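Local structure of cycloserine biosynthesis protein DcsG (Streptomyces lavendulae, 6JIL) at residues A[88-93]-A[271-276]; A[57-62]-A[140-145]; A[253-258]-A[265-270]. The protein catalyses the ATP-dependent, magnesium-requiring cyclisation of O-ureido-D-serine to the antibiotic D-cycloserine, as a monomeric ligase of the ATP-grasp family. All coordinates share one frame; numbering follows the deposited sequence.

Contact 1: A[88-93]-A[271-276]; sequences WALDKR and ELCEPS. With MG (magnesium ion), chain I; ADP (adenosine-5'-diphosphate), chain G.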
loop_
_atom_site.group_PDB
_atom_site.type_symbol
_atom_site.label_atom_id
_atom_site.label_comp_id
_atom_site.label_asym_id
_atom_site.label_seq_id
_atom_site.Cartn_x
_atom_site.Cartn_y
_atom_site.Cartn_z
ATOM N N TRP A 88 10.969 -2.990 -0.766
ATOM C CA TRP A 88 10.221 -3.291 -1.980
ATOM C C TRP A 88 8.748 -2.870 -1.892
ATOM O O TRP A 88 8.189 -2.335 -2.856
ATOM C CB TRP A 88 10.311 -4.794 -2.266
ATOM C CG TRP A 88 9.821 -5.206 -3.626
ATOM C CD1 TRP A 88 10.455 -5.009 -4.817
ATOM C CD2 TRP A 88 8.587 -5.862 -3.935
ATOM N NE1 TRP A 88 9.695 -5.497 -5.845
ATOM C CE2 TRP A 88 8.542 -6.026 -5.335
ATOM C CE3 TRP A 88 7.516 -6.325 -3.165
ATOM C CZ2 TRP A 88 7.465 -6.635 -5.988
ATOM C CZ3 TRP A 88 6.439 -6.930 -3.814
ATOM C CH2 TRP A 88 6.426 -7.078 -5.215
ATOM N N ALA A 89 8.137 -3.098 -0.730
ATOM C CA ALA A 89 6.729 -2.792 -0.517
ATOM C C ALA A 89 6.426 -1.317 -0.365
ATOM O O ALA A 89 5.301 -0.897 -0.597
ATOM C CB ALA A 89 6.205 -3.555 0.705
ATOM N N LEU A 90 7.419 -0.528 0.027
ATOM C CA LEU A 90 7.211 0.908 0.205
ATOM C C LEU A 90 7.535 1.742 -1.024
ATOM O O LEU A 90 7.785 2.942 -0.914
ATOM C CB LEU A 90 8.026 1.426 1.391
ATOM C CG LEU A 90 7.391 1.207 2.763
ATOM C CD1 LEU A 90 7.150 -0.258 2.968
ATOM C CD2 LEU A 90 8.294 1.766 3.853
ATOM N N ASP A 91 7.531 1.111 -2.192
ATOM C CA ASP A 91 7.816 1.811 -3.445
ATOM C C ASP A 91 6.979 1.196 -4.559
ATOM O O ASP A 91 7.205 0.055 -4.956
ATOM C CB ASP A 91 9.306 1.718 -3.781
ATOM C CG ASP A 91 9.673 2.471 -5.053
ATOM O OD1 ASP A 91 10.871 2.791 -5.220
ATOM O OD2 ASP A 91 8.783 2.732 -5.891
ATOM N N LYS A 92 6.015 1.964 -5.058
ATOM C CA LYS A 92 5.108 1.491 -6.095
ATOM C C LYS A 92 5.766 0.956 -7.360
ATOM O O LYS A 92 5.080 0.516 -8.283
ATOM C CB LYS A 92 4.094 2.580 -6.442
ATOM C CG LYS A 92 2.996 2.738 -5.390
ATOM C CD LYS A 92 2.038 3.868 -5.752
ATOM C CE LYS A 92 0.838 3.910 -4.815
ATOM N NZ LYS A 92 1.250 4.051 -3.393
ATOM N N ARG A 93 7.092 0.988 -7.405
ATOM C CA ARG A 93 7.800 0.450 -8.553
ATOM C C ARG A 93 7.600 -1.070 -8.582
ATOM O O ARG A 93 7.958 -1.733 -9.555
ATOM C CB ARG A 93 9.286 0.801 -8.476
ATOM C CG ARG A 93 9.567 2.238 -8.877
ATOM C CD ARG A 93 10.803 2.773 -8.205
ATOM N NE ARG A 93 11.997 2.016 -8.552
ATOM C CZ ARG A 93 13.136 2.089 -7.873
ATOM N NH1 ARG A 93 13.217 2.886 -6.814
ATOM N NH2 ARG A 93 14.184 1.363 -8.245
ATOM N N GLU A 271 -0.352 -3.302 -0.706
ATOM C CA GLU A 271 0.350 -2.984 0.541
ATOM C C GLU A 271 0.683 -4.224 1.362
ATOM O O GLU A 271 -0.206 -4.923 1.862
ATOM C CB GLU A 271 -0.478 -1.994 1.368
ATOM C CG GLU A 271 -0.405 -0.574 0.823
ATOM C CD GLU A 271 -1.392 0.362 1.481
ATOM O OE1 GLU A 271 -1.493 0.363 2.723
ATOM O OE2 GLU A 271 -2.068 1.104 0.752
ATOM N N LEU A 272 1.978 -4.474 1.516
ATOM C CA LEU A 272 2.452 -5.643 2.237
ATOM C C LEU A 272 3.229 -5.338 3.505
ATOM O O LEU A 272 3.434 -6.221 4.340
ATOM C CB LEU A 272 3.327 -6.470 1.303
ATOM C CG LEU A 272 2.694 -6.656 -0.074
ATOM C CD1 LEU A 272 3.631 -7.438 -0.960
ATOM C CD2 LEU A 272 1.350 -7.364 0.070
ATOM N N CYS A 273 3.661 -4.092 3.650
ATOM C CA CYS A 273 4.444 -3.698 4.811
ATOM C C CYS A 273 3.597 -3.215 5.973
ATOM O O CYS A 273 3.590 -3.843 7.025
ATOM C CB CYS A 273 5.439 -2.612 4.426
ATOM S SG CYS A 273 6.479 -2.096 5.791
ATOM N N GLU A 274 2.901 -2.096 5.779
ATOM C CA GLU A 274 2.041 -1.521 6.811
ATOM C C GLU A 274 0.673 -1.149 6.224
ATOM O O GLU A 274 0.302 0.021 6.170
ATOM C CB GLU A 274 2.709 -0.281 7.410
ATOM C CG GLU A 274 3.496 0.557 6.415
ATOM C CD GLU A 274 2.695 0.919 5.179
ATOM O OE1 GLU A 274 2.411 0.015 4.362
ATOM O OE2 GLU A 274 2.343 2.108 5.024
ATOM N N PRO A 275 -0.101 -2.152 5.790
ATOM C CA PRO A 275 -1.418 -1.912 5.202
ATOM C C PRO A 275 -2.575 -1.684 6.150
ATOM O O PRO A 275 -2.620 -2.218 7.264
ATOM C CB PRO A 275 -1.656 -3.178 4.414
ATOM C CG PRO A 275 -1.112 -4.217 5.371
ATOM C CD PRO A 275 0.213 -3.596 5.767
ATOM N N SER A 276 -3.515 -0.873 5.693
ATOM C CA SER A 276 -4.738 -0.688 6.438
ATOM C C SER A 276 -5.382 -1.994 5.977
ATOM O O SER A 276 -5.386 -2.299 4.776
ATOM C CB SER A 276 -5.520 0.506 5.908
ATOM O OG SER A 276 -6.904 0.379 6.195
HETATM MG MG MG I . -1.403 2.857 -0.436
HETATM P PB ADP G . -2.074 5.695 -2.323
HETATM O O1B ADP G . -3.563 5.229 -1.915
HETATM O O2B ADP G . -1.054 4.696 -1.783
HETATM O O3B ADP G . -1.806 7.086 -1.707
HETATM P PA ADP G . -3.118 5.179 -4.814
HETATM O O1A ADP G . -2.571 4.435 -5.947
HETATM O O2A ADP G . -4.027 4.183 -3.972
HETATM O O3A ADP G . -1.873 5.777 -3.944
HETATM O "O5'" ADP G . -3.968 6.417 -5.391
HETATM C "C5'" ADP G . -4.814 6.937 -4.364
HETATM C "C4'" ADP G . -6.228 7.103 -4.935
HETATM O "O4'" ADP G . -6.181 7.870 -6.159
HETATM C "C3'" ADP G . -6.847 5.752 -5.273
HETATM O "O3'" ADP G . -7.553 5.202 -4.168
HETATM C "C2'" ADP G . -7.749 6.074 -6.466
HETATM O "O2'" ADP G . -9.064 6.457 -6.048
HETATM C "C1'" ADP G . -7.000 7.222 -7.181
HETATM N N9 ADP G . -6.162 6.711 -8.303
HETATM C C8 ADP G . -4.793 6.599 -8.332
HETATM N N7 ADP G . -4.392 6.168 -9.492
HETATM C C5 ADP G . -5.462 5.970 -10.289
HETATM C C6 ADP G . -5.634 5.729 -11.679
HETATM N N6 ADP G . -4.548 5.421 -12.485
HETATM N N1 ADP G . -6.871 5.826 -12.203
HETATM C C2 ADP G . -7.930 6.143 -11.456
HETATM N N3 ADP G . -7.816 6.385 -10.152
HETATM C C4 ADP G . -6.623 6.312 -9.533
HETATM O O HOH W 1 3.395 -1.873 2.015
HETATM O O HOH W 2 0.806 3.282 0.023
#
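The nucleotide and magnesium site of this ATP-grasp enzyme is approached here by the end of helix 83-89 with the turn after it, and by the loop that leaves strand 265-271; they meet through a small apolar patch at A89, L90, L272 and C273. The methyl group of A89 rests against the CB atoms of L272 and C273, its CB lying 3.9 Å from CB of C273. Beside it, the CD1 branch of L90 reaches the same sulfur-bearing side chain and touches both its CB and SG. L272 directs its CD1 at the rim of the W88 indole, 4.0 Å from CZ3 and near the ring plane. Water 1 accepts from N of C273 at 2.8 Å, donates to OE1 of E274 and only weakly reaches O of A89 across the contact. K92 reaches the beta-phosphate directly and E271 through a magnesium ion. K92 is extended until a bend at its last torsion (chi4 57°), which brings NZ to O2B of ADP at 2.9 Å; E271 OE2 binds the magnesium ion of chain I at 2.2 Å, and that ion also holds O2B. Helix 227-244 packs against W88 and L272, while helix 63-76 covers L90.

Contact 2: A[57-62]-A[140-145]; sequences WTWAER and DGCYSK. With ADP (adenosine-5'-diphosphate), chain G.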
loop_
_atom_site.group_PDB
_atom_site.type_symbol
_atom_site.label_atom_id
_atom_site.label_comp_id
_atom_site.label_asym_id
_atom_site.label_seq_id
_atom_site.Cartn_x
_atom_site.Cartn_y
_atom_site.Cartn_z
ATOM N N TRP A 57 2.236 5.646 9.351
ATOM C CA TRP A 57 1.917 6.301 8.096
ATOM C C TRP A 57 2.526 7.643 7.741
ATOM O O TRP A 57 2.370 8.103 6.606
ATOM C CB TRP A 57 0.401 6.315 7.908
ATOM C CG TRP A 57 -0.156 4.906 7.856
ATOM C CD1 TRP A 57 0.466 3.794 7.348
ATOM C CD2 TRP A 57 -1.434 4.465 8.323
ATOM N NE1 TRP A 57 -0.342 2.693 7.476
ATOM C CE2 TRP A 57 -1.517 3.076 8.069
ATOM C CE3 TRP A 57 -2.520 5.107 8.929
ATOM C CZ2 TRP A 57 -2.640 2.319 8.403
ATOM C CZ3 TRP A 57 -3.642 4.352 9.264
ATOM C CH2 TRP A 57 -3.691 2.973 8.999
ATOM N N THR A 58 3.234 8.273 8.674
ATOM C CA THR A 58 3.865 9.538 8.333
ATOM C C THR A 58 5.169 9.229 7.593
ATOM O O THR A 58 5.922 10.135 7.245
ATOM C CB THR A 58 4.169 10.416 9.584
ATOM O OG1 THR A 58 5.027 9.709 10.486
ATOM C CG2 THR A 58 2.883 10.791 10.287
ATOM N N TRP A 59 5.433 7.947 7.351
ATOM C CA TRP A 59 6.649 7.570 6.638
ATOM C C TRP A 59 6.600 8.194 5.254
ATOM O O TRP A 59 7.638 8.432 4.633
ATOM C CB TRP A 59 6.784 6.045 6.508
ATOM C CG TRP A 59 5.783 5.392 5.586
ATOM C CD1 TRP A 59 4.588 4.820 5.935
ATOM C CD2 TRP A 59 5.879 5.273 4.162
ATOM N NE1 TRP A 59 3.936 4.357 4.817
ATOM C CE2 TRP A 59 4.704 4.623 3.715
ATOM C CE3 TRP A 59 6.842 5.653 3.218
ATOM C CZ2 TRP A 59 4.465 4.349 2.365
ATOM C CZ3 TRP A 59 6.602 5.381 1.875
ATOM C CH2 TRP A 59 5.422 4.735 1.464
ATOM N N ALA A 60 5.386 8.456 4.775
ATOM C CA ALA A 60 5.186 9.065 3.465
ATOM C C ALA A 60 5.738 10.484 3.419
ATOM O O ALA A 60 5.950 11.031 2.341
ATOM C CB ALA A 60 3.705 9.079 3.111
ATOM N N GLU A 61 5.953 11.076 4.592
ATOM C CA GLU A 61 6.489 12.432 4.698
ATOM C C GLU A 61 7.997 12.404 4.882
ATOM O O GLU A 61 8.680 13.385 4.598
ATOM C CB GLU A 61 5.868 13.167 5.883
ATOM C CG GLU A 61 4.498 13.716 5.610
ATOM C CD GLU A 61 3.802 14.139 6.877
ATOM O OE1 GLU A 61 4.437 14.834 7.702
ATOM O OE2 GLU A 61 2.615 13.779 7.050
ATOM N N ARG A 62 8.508 11.279 5.367
ATOM C CA ARG A 62 9.937 11.125 5.586
ATOM C C ARG A 62 10.334 9.671 5.350
ATOM O O ARG A 62 10.699 8.942 6.268
ATOM C CB ARG A 62 10.307 11.585 7.001
ATOM C CG ARG A 62 9.317 11.186 8.084
ATOM C CD ARG A 62 9.711 11.788 9.427
ATOM N NE ARG A 62 9.761 13.250 9.385
ATOM C CZ ARG A 62 8.692 14.039 9.278
ATOM N NH1 ARG A 62 7.472 13.511 9.204
ATOM N NH2 ARG A 62 8.842 15.359 9.243
ATOM N N ASP A 140 6.641 6.422 -3.558
ATOM C CA ASP A 140 6.744 6.204 -2.121
ATOM C C ASP A 140 5.788 7.067 -1.305
ATOM O O ASP A 140 6.202 8.026 -0.649
ATOM C CB ASP A 140 8.193 6.408 -1.644
ATOM C CG ASP A 140 8.747 7.792 -1.965
ATOM O OD1 ASP A 140 9.849 8.107 -1.466
ATOM O OD2 ASP A 140 8.108 8.564 -2.711
ATOM N N GLY A 141 4.504 6.707 -1.344
ATOM C CA GLY A 141 3.497 7.443 -0.599
ATOM C C GLY A 141 2.339 6.566 -0.164
ATOM O O GLY A 141 2.365 5.349 -0.346
ATOM N N CYS A 142 1.327 7.193 0.429
ATOM C CA CYS A 142 0.120 6.505 0.884
ATOM C C CYS A 142 -0.924 7.536 1.273
ATOM O O CYS A 142 -0.651 8.740 1.312
ATOM C CB CYS A 142 0.407 5.605 2.099
ATOM S SG CYS A 142 0.779 6.467 3.669
ATOM N N TYR A 143 -2.127 7.051 1.551
ATOM C CA TYR A 143 -3.225 7.909 1.971
ATOM C C TYR A 143 -3.447 9.091 1.026
ATOM O O TYR A 143 -3.692 10.212 1.467
ATOM C CB TYR A 143 -2.938 8.401 3.389
ATOM C CG TYR A 143 -4.171 8.632 4.228
ATOM C CD1 TYR A 143 -5.102 7.615 4.427
ATOM C CD2 TYR A 143 -4.399 9.865 4.840
ATOM C CE1 TYR A 143 -6.241 7.822 5.218
ATOM C CE2 TYR A 143 -5.524 10.080 5.625
ATOM C CZ TYR A 143 -6.442 9.054 5.810
ATOM O OH TYR A 143 -7.554 9.275 6.589
ATOM N N SER A 144 -3.357 8.831 -0.276
ATOM C CA SER A 144 -3.556 9.858 -1.298
ATOM C C SER A 144 -2.508 10.977 -1.325
ATOM O O SER A 144 -2.710 11.986 -1.999
ATOM C CB SER A 144 -4.944 10.488 -1.145
ATOM O OG SER A 144 -5.977 9.528 -1.309
ATOM N N LYS A 145 -1.391 10.815 -0.617
ATOM C CA LYS A 145 -0.366 11.859 -0.606
ATOM C C LYS A 145 0.194 12.238 -1.985
ATOM O O LYS A 145 0.636 11.385 -2.754
ATOM C CB LYS A 145 0.800 11.469 0.298
ATOM C CG LYS A 145 1.774 12.621 0.492
ATOM C CD LYS A 145 2.963 12.250 1.347
ATOM C CE LYS A 145 3.768 13.489 1.669
ATOM N NZ LYS A 145 2.871 14.530 2.260
HETATM P PB ADP G . -2.074 5.695 -2.323
HETATM O O1B ADP G . -3.563 5.229 -1.915
HETATM O O2B ADP G . -1.054 4.696 -1.783
HETATM O O3B ADP G . -1.806 7.086 -1.707
HETATM P PA ADP G . -3.118 5.179 -4.814
HETATM O O1A ADP G . -2.571 4.435 -5.947
HETATM O O2A ADP G . -4.027 4.183 -3.972
HETATM O O3A ADP G . -1.873 5.777 -3.944
HETATM O "O5'" ADP G . -3.968 6.417 -5.391
HETATM C "C5'" ADP G . -4.814 6.937 -4.364
HETATM C "C4'" ADP G . -6.228 7.103 -4.935
HETATM O "O4'" ADP G . -6.181 7.870 -6.159
HETATM C "C3'" ADP G . -6.847 5.752 -5.273
HETATM O "O3'" ADP G . -7.553 5.202 -4.168
HETATM C "C2'" ADP G . -7.749 6.074 -6.466
HETATM O "O2'" ADP G . -9.064 6.457 -6.048
HETATM C "C1'" ADP G . -7.000 7.222 -7.181
HETATM N N9 ADP G . -6.162 6.711 -8.303
HETATM C C8 ADP G . -4.793 6.599 -8.332
HETATM N N7 ADP G . -4.392 6.168 -9.492
HETATM C C5 ADP G . -5.462 5.970 -10.289
HETATM C C6 ADP G . -5.634 5.729 -11.679
HETATM N N6 ADP G . -4.548 5.421 -12.485
HETATM N N1 ADP G . -6.871 5.826 -12.203
HETATM C C2 ADP G . -7.930 6.143 -11.456
HETATM N N3 ADP G . -7.816 6.385 -10.152
HETATM C C4 ADP G . -6.623 6.312 -9.533
HETATM O O HOH W 3 5.207 10.535 -0.136
#
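A60 and C142 meet at the centre of this contact, the methyl CB of A60 lying 4.0 Å from SG of C142. The sulfur also lies obliquely to two indoles: it is 4.6 Å from the centroid of the five-membered ring of W59 and 5.1 Å from that of W57. With SG turned between the backbone N and the carbonyl carbon (chi1 70°), C142 reaches both tryptophans. The far end of the W59 ring lies along the peptide of D140 and G141, with CH2 3.6 Å from N of G141, and CB of D140 meets the ring edge in its plane. C142 to K145 form a type I' beta turn in the loop between strands 133-138 and 148-151, a phosphate-binding loop of the ATP-grasp fold; from it N of S144 donates to O3B of ADP at 2.7 Å. On another side of A60, the K145 chain runs past CB and the carbonyl O before bending at its end, where NZ comes to 3.8 Å from CG of E61. Water 3 donates to O of A60 and to O of D140, at 2.6 and 2.7 Å, joining the two backbones, which exchange no direct hydrogen bond. Farther out, E274 fixes both indoles, its OE2 accepting from NE1 of W59 and its backbone O from NE1 of W57, and F66 meets the W59 ring.

Contact 3: A[253-258]-A[265-270]; sequences GRVDLV and PMVLEM. With MG (magnesium ion), chain H; MG (magnesium ion), chain I; ADP (adenosine-5'-diphosphate), chain G.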
loop_
_atom_site.group_PDB
_atom_site.type_symbol
_atom_site.label_atom_id
_atom_site.label_comp_id
_atom_site.label_asym_id
_atom_site.label_seq_id
_atom_site.Cartn_x
_atom_site.Cartn_y
_atom_site.Cartn_z
ATOM N N GLY A 253 -1.696 -8.791 3.793
ATOM C CA GLY A 253 -1.472 -7.932 2.652
ATOM C C GLY A 253 -2.804 -7.472 2.120
ATOM O O GLY A 253 -3.829 -8.084 2.389
ATOM N N ARG A 254 -2.794 -6.376 1.381
ATOM C CA ARG A 254 -4.010 -5.860 0.796
ATOM C C ARG A 254 -3.691 -5.574 -0.658
ATOM O O ARG A 254 -2.663 -4.967 -0.967
ATOM C CB ARG A 254 -4.454 -4.570 1.494
ATOM C CG ARG A 254 -5.922 -4.227 1.236
ATOM C CD ARG A 254 -6.341 -2.870 1.817
ATOM N NE ARG A 254 -5.848 -1.758 1.018
ATOM C CZ ARG A 254 -4.898 -0.914 1.409
ATOM N NH1 ARG A 254 -4.334 -1.050 2.602
ATOM N NH2 ARG A 254 -4.502 0.061 0.600
ATOM N N VAL A 255 -4.565 -6.026 -1.547
ATOM C CA VAL A 255 -4.385 -5.813 -2.969
ATOM C C VAL A 255 -5.569 -5.000 -3.445
ATOM O O VAL A 255 -6.711 -5.443 -3.325
ATOM C CB VAL A 255 -4.348 -7.149 -3.720
ATOM C CG1 VAL A 255 -4.079 -6.914 -5.192
ATOM C CG2 VAL A 255 -3.280 -8.045 -3.116
ATOM N N ASP A 256 -5.304 -3.803 -3.968
ATOM C CA ASP A 256 -6.377 -2.941 -4.448
ATOM C C ASP A 256 -6.573 -3.095 -5.958
ATOM O O ASP A 256 -5.631 -2.946 -6.747
ATOM C CB ASP A 256 -6.088 -1.487 -4.071
ATOM C CG ASP A 256 -5.796 -1.322 -2.578
ATOM O OD1 ASP A 256 -6.412 -2.038 -1.751
ATOM O OD2 ASP A 256 -4.952 -0.470 -2.228
ATOM N N LEU A 257 -7.810 -3.399 -6.344
ATOM C CA LEU A 257 -8.169 -3.626 -7.742
ATOM C C LEU A 257 -9.116 -2.606 -8.334
ATOM O O LEU A 257 -9.972 -2.067 -7.641
ATOM C CB LEU A 257 -8.823 -4.999 -7.884
ATOM C CG LEU A 257 -7.965 -6.259 -7.949
ATOM C CD1 LEU A 257 -6.719 -6.103 -7.117
ATOM C CD2 LEU A 257 -8.811 -7.443 -7.493
ATOM N N VAL A 258 -8.960 -2.361 -9.631
ATOM C CA VAL A 258 -9.832 -1.454 -10.366
ATOM C C VAL A 258 -10.293 -2.188 -11.619
ATOM O O VAL A 258 -9.642 -3.134 -12.062
ATOM C CB VAL A 258 -9.119 -0.128 -10.754
ATOM C CG1 VAL A 258 -8.819 0.679 -9.499
ATOM C CG2 VAL A 258 -7.841 -0.409 -11.534
ATOM N N PRO A 265 -10.334 -7.288 -13.687
ATOM C CA PRO A 265 -9.620 -6.502 -12.674
ATOM C C PRO A 265 -8.113 -6.361 -12.854
ATOM O O PRO A 265 -7.448 -7.256 -13.370
ATOM C CB PRO A 265 -9.974 -7.220 -11.375
ATOM C CG PRO A 265 -10.063 -8.655 -11.813
ATOM C CD PRO A 265 -10.793 -8.579 -13.137
HETATM N N MSE A 266 -7.584 -5.215 -12.431
HETATM C CA MSE A 266 -6.151 -4.951 -12.494
HETATM C C MSE A 266 -5.693 -4.252 -11.213
HETATM O O MSE A 266 -6.418 -3.439 -10.634
HETATM C CB MSE A 266 -5.785 -4.122 -13.739
HETATM C CG MSE A 266 -6.621 -2.875 -13.987
HETATM SE SE MSE A 266 -6.180 -2.018 -15.698
HETATM C CE MSE A 266 -7.141 -3.202 -16.884
ATOM N N VAL A 267 -4.493 -4.591 -10.766
ATOM C CA VAL A 267 -3.942 -4.019 -9.557
ATOM C C VAL A 267 -3.723 -2.517 -9.676
ATOM O O VAL A 267 -3.173 -2.039 -10.666
ATOM C CB VAL A 267 -2.606 -4.693 -9.201
ATOM C CG1 VAL A 267 -2.022 -4.070 -7.945
ATOM C CG2 VAL A 267 -2.818 -6.190 -9.013
ATOM N N LEU A 268 -4.180 -1.784 -8.661
ATOM C CA LEU A 268 -4.032 -0.334 -8.581
ATOM C C LEU A 268 -2.765 -0.167 -7.760
ATOM O O LEU A 268 -1.809 0.472 -8.181
ATOM C CB LEU A 268 -5.204 0.275 -7.810
ATOM C CG LEU A 268 -5.463 1.788 -7.771
ATOM C CD1 LEU A 268 -6.288 2.089 -6.523
ATOM C CD2 LEU A 268 -4.188 2.582 -7.755
ATOM N N GLU A 269 -2.791 -0.741 -6.562
ATOM C CA GLU A 269 -1.657 -0.714 -5.657
ATOM C C GLU A 269 -1.792 -1.902 -4.715
ATOM O O GLU A 269 -2.859 -2.511 -4.611
ATOM C CB GLU A 269 -1.602 0.595 -4.862
ATOM C CG GLU A 269 -2.598 0.707 -3.722
ATOM C CD GLU A 269 -2.084 1.603 -2.610
ATOM O OE1 GLU A 269 -0.935 1.389 -2.174
ATOM O OE2 GLU A 269 -2.820 2.509 -2.169
HETATM N N MSE A 270 -0.703 -2.226 -4.033
HETATM C CA MSE A 270 -0.670 -3.356 -3.117
HETATM C C MSE A 270 0.153 -2.978 -1.893
HETATM O O MSE A 270 1.221 -2.387 -2.024
HETATM C CB MSE A 270 -0.054 -4.556 -3.837
HETATM C CG MSE A 270 0.427 -5.675 -2.950
HETATM SE SE MSE A 270 1.259 -7.096 -3.994
HETATM C CE MSE A 270 0.036 -8.516 -3.561
HETATM MG MG MG H . -4.916 3.311 -2.165
HETATM MG MG MG I . -1.403 2.857 -0.436
HETATM P PB ADP G . -2.074 5.695 -2.323
HETATM O O1B ADP G . -3.563 5.229 -1.915
HETATM O O2B ADP G . -1.054 4.696 -1.783
HETATM O O3B ADP G . -1.806 7.086 -1.707
HETATM P PA ADP G . -3.118 5.179 -4.814
HETATM O O1A ADP G . -2.571 4.435 -5.947
HETATM O O2A ADP G . -4.027 4.183 -3.972
HETATM O O3A ADP G . -1.873 5.777 -3.944
HETATM O "O5'" ADP G . -3.968 6.417 -5.391
HETATM C "C5'" ADP G . -4.814 6.937 -4.364
HETATM C "C4'" ADP G . -6.228 7.103 -4.935
HETATM O "O4'" ADP G . -6.181 7.870 -6.159
HETATM C "C3'" ADP G . -6.847 5.752 -5.273
HETATM O "O3'" ADP G . -7.553 5.202 -4.168
HETATM C "C2'" ADP G . -7.749 6.074 -6.466
HETATM O "O2'" ADP G . -9.064 6.457 -6.048
HETATM C "C1'" ADP G . -7.000 7.222 -7.181
HETATM N N9 ADP G . -6.162 6.711 -8.303
HETATM C C8 ADP G . -4.793 6.599 -8.332
HETATM N N7 ADP G . -4.392 6.168 -9.492
HETATM C C5 ADP G . -5.462 5.970 -10.289
HETATM C C6 ADP G . -5.634 5.729 -11.679
HETATM N N6 ADP G . -4.548 5.421 -12.485
HETATM N N1 ADP G . -6.871 5.826 -12.203
HETATM C C2 ADP G . -7.930 6.143 -11.456
HETATM N N3 ADP G . -7.816 6.385 -10.152
HETATM C C4 ADP G . -6.623 6.312 -9.533
HETATM O O HOH W 4 -6.470 5.144 -1.784
HETATM O O HOH W 5 -6.125 1.424 -2.781
HETATM O O HOH W 2 0.806 3.282 0.023
#
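The guanidinium of R254 and the carboxylate of E269 are turned almost perpendicular, their planes 82° apart, with OE2 of E269 near the guanidinium plane, at its edge. The two charged groups do not touch: NH2 of R254 stays 4.1 Å from OE2. Water 5 also lies in plane at the guanidinium edge. D256 and E271 share the guanidinium: OD2 of D256 accepts from NH2 of R254 at 2.9 Å through the syn lone pair, with a tilt of 23° from the guanidinium plane, E271 forms a salt bridge with it through NH1 and NH2, and S276 O accepts from NH1. The carboxylate of E269, whose chain runs extended beyond CG, is spent on metal: OE2 bridges the two magnesium ions, while OE1 joins it on the ion of chain I at 2.3 Å. The backbones that carry these groups pair antiparallel. N of D256 donates to O of E269, and O of D256 accepts from N of L268 at 2.7 Å; V258 and M266 exchange a reciprocal pair of bonds. The chain turns a corner at L268, whose CB and CG pack on CG1 of V258 and whose methyls reach ADP. Helix 227-244 covers selenomethionine M270. This beta hairpin, 252-259 with 265-271, lies at one edge of the antiparallel sheet, with 265-271 outermost, and carries the acidic magnesium ligands of the ATP-grasp active site.

Contacts 1 and 2 lie with their centres about 11 Å apart, as do contacts 1 and 3, whereas contacts 2 and 3 are about 18 Å apart between centres and do not touch; contact 1 is the bridge. In chain order come 57-62, 88-93, 140-145, 253-258 and 265-270, then 271-276, so contacts 1 and 2 interleave while contact 3 falls wholly between the two segments of contact 1. E271 closes strand 265-271, which contacts 1 and 3 therefore share, while 140-145 joins strands 133-138 and 148-151 of a different sheet. All three reach ADP, and contacts 1 and 3 share a magnesium ion, so parts distant in sequence converge on one phosphate site.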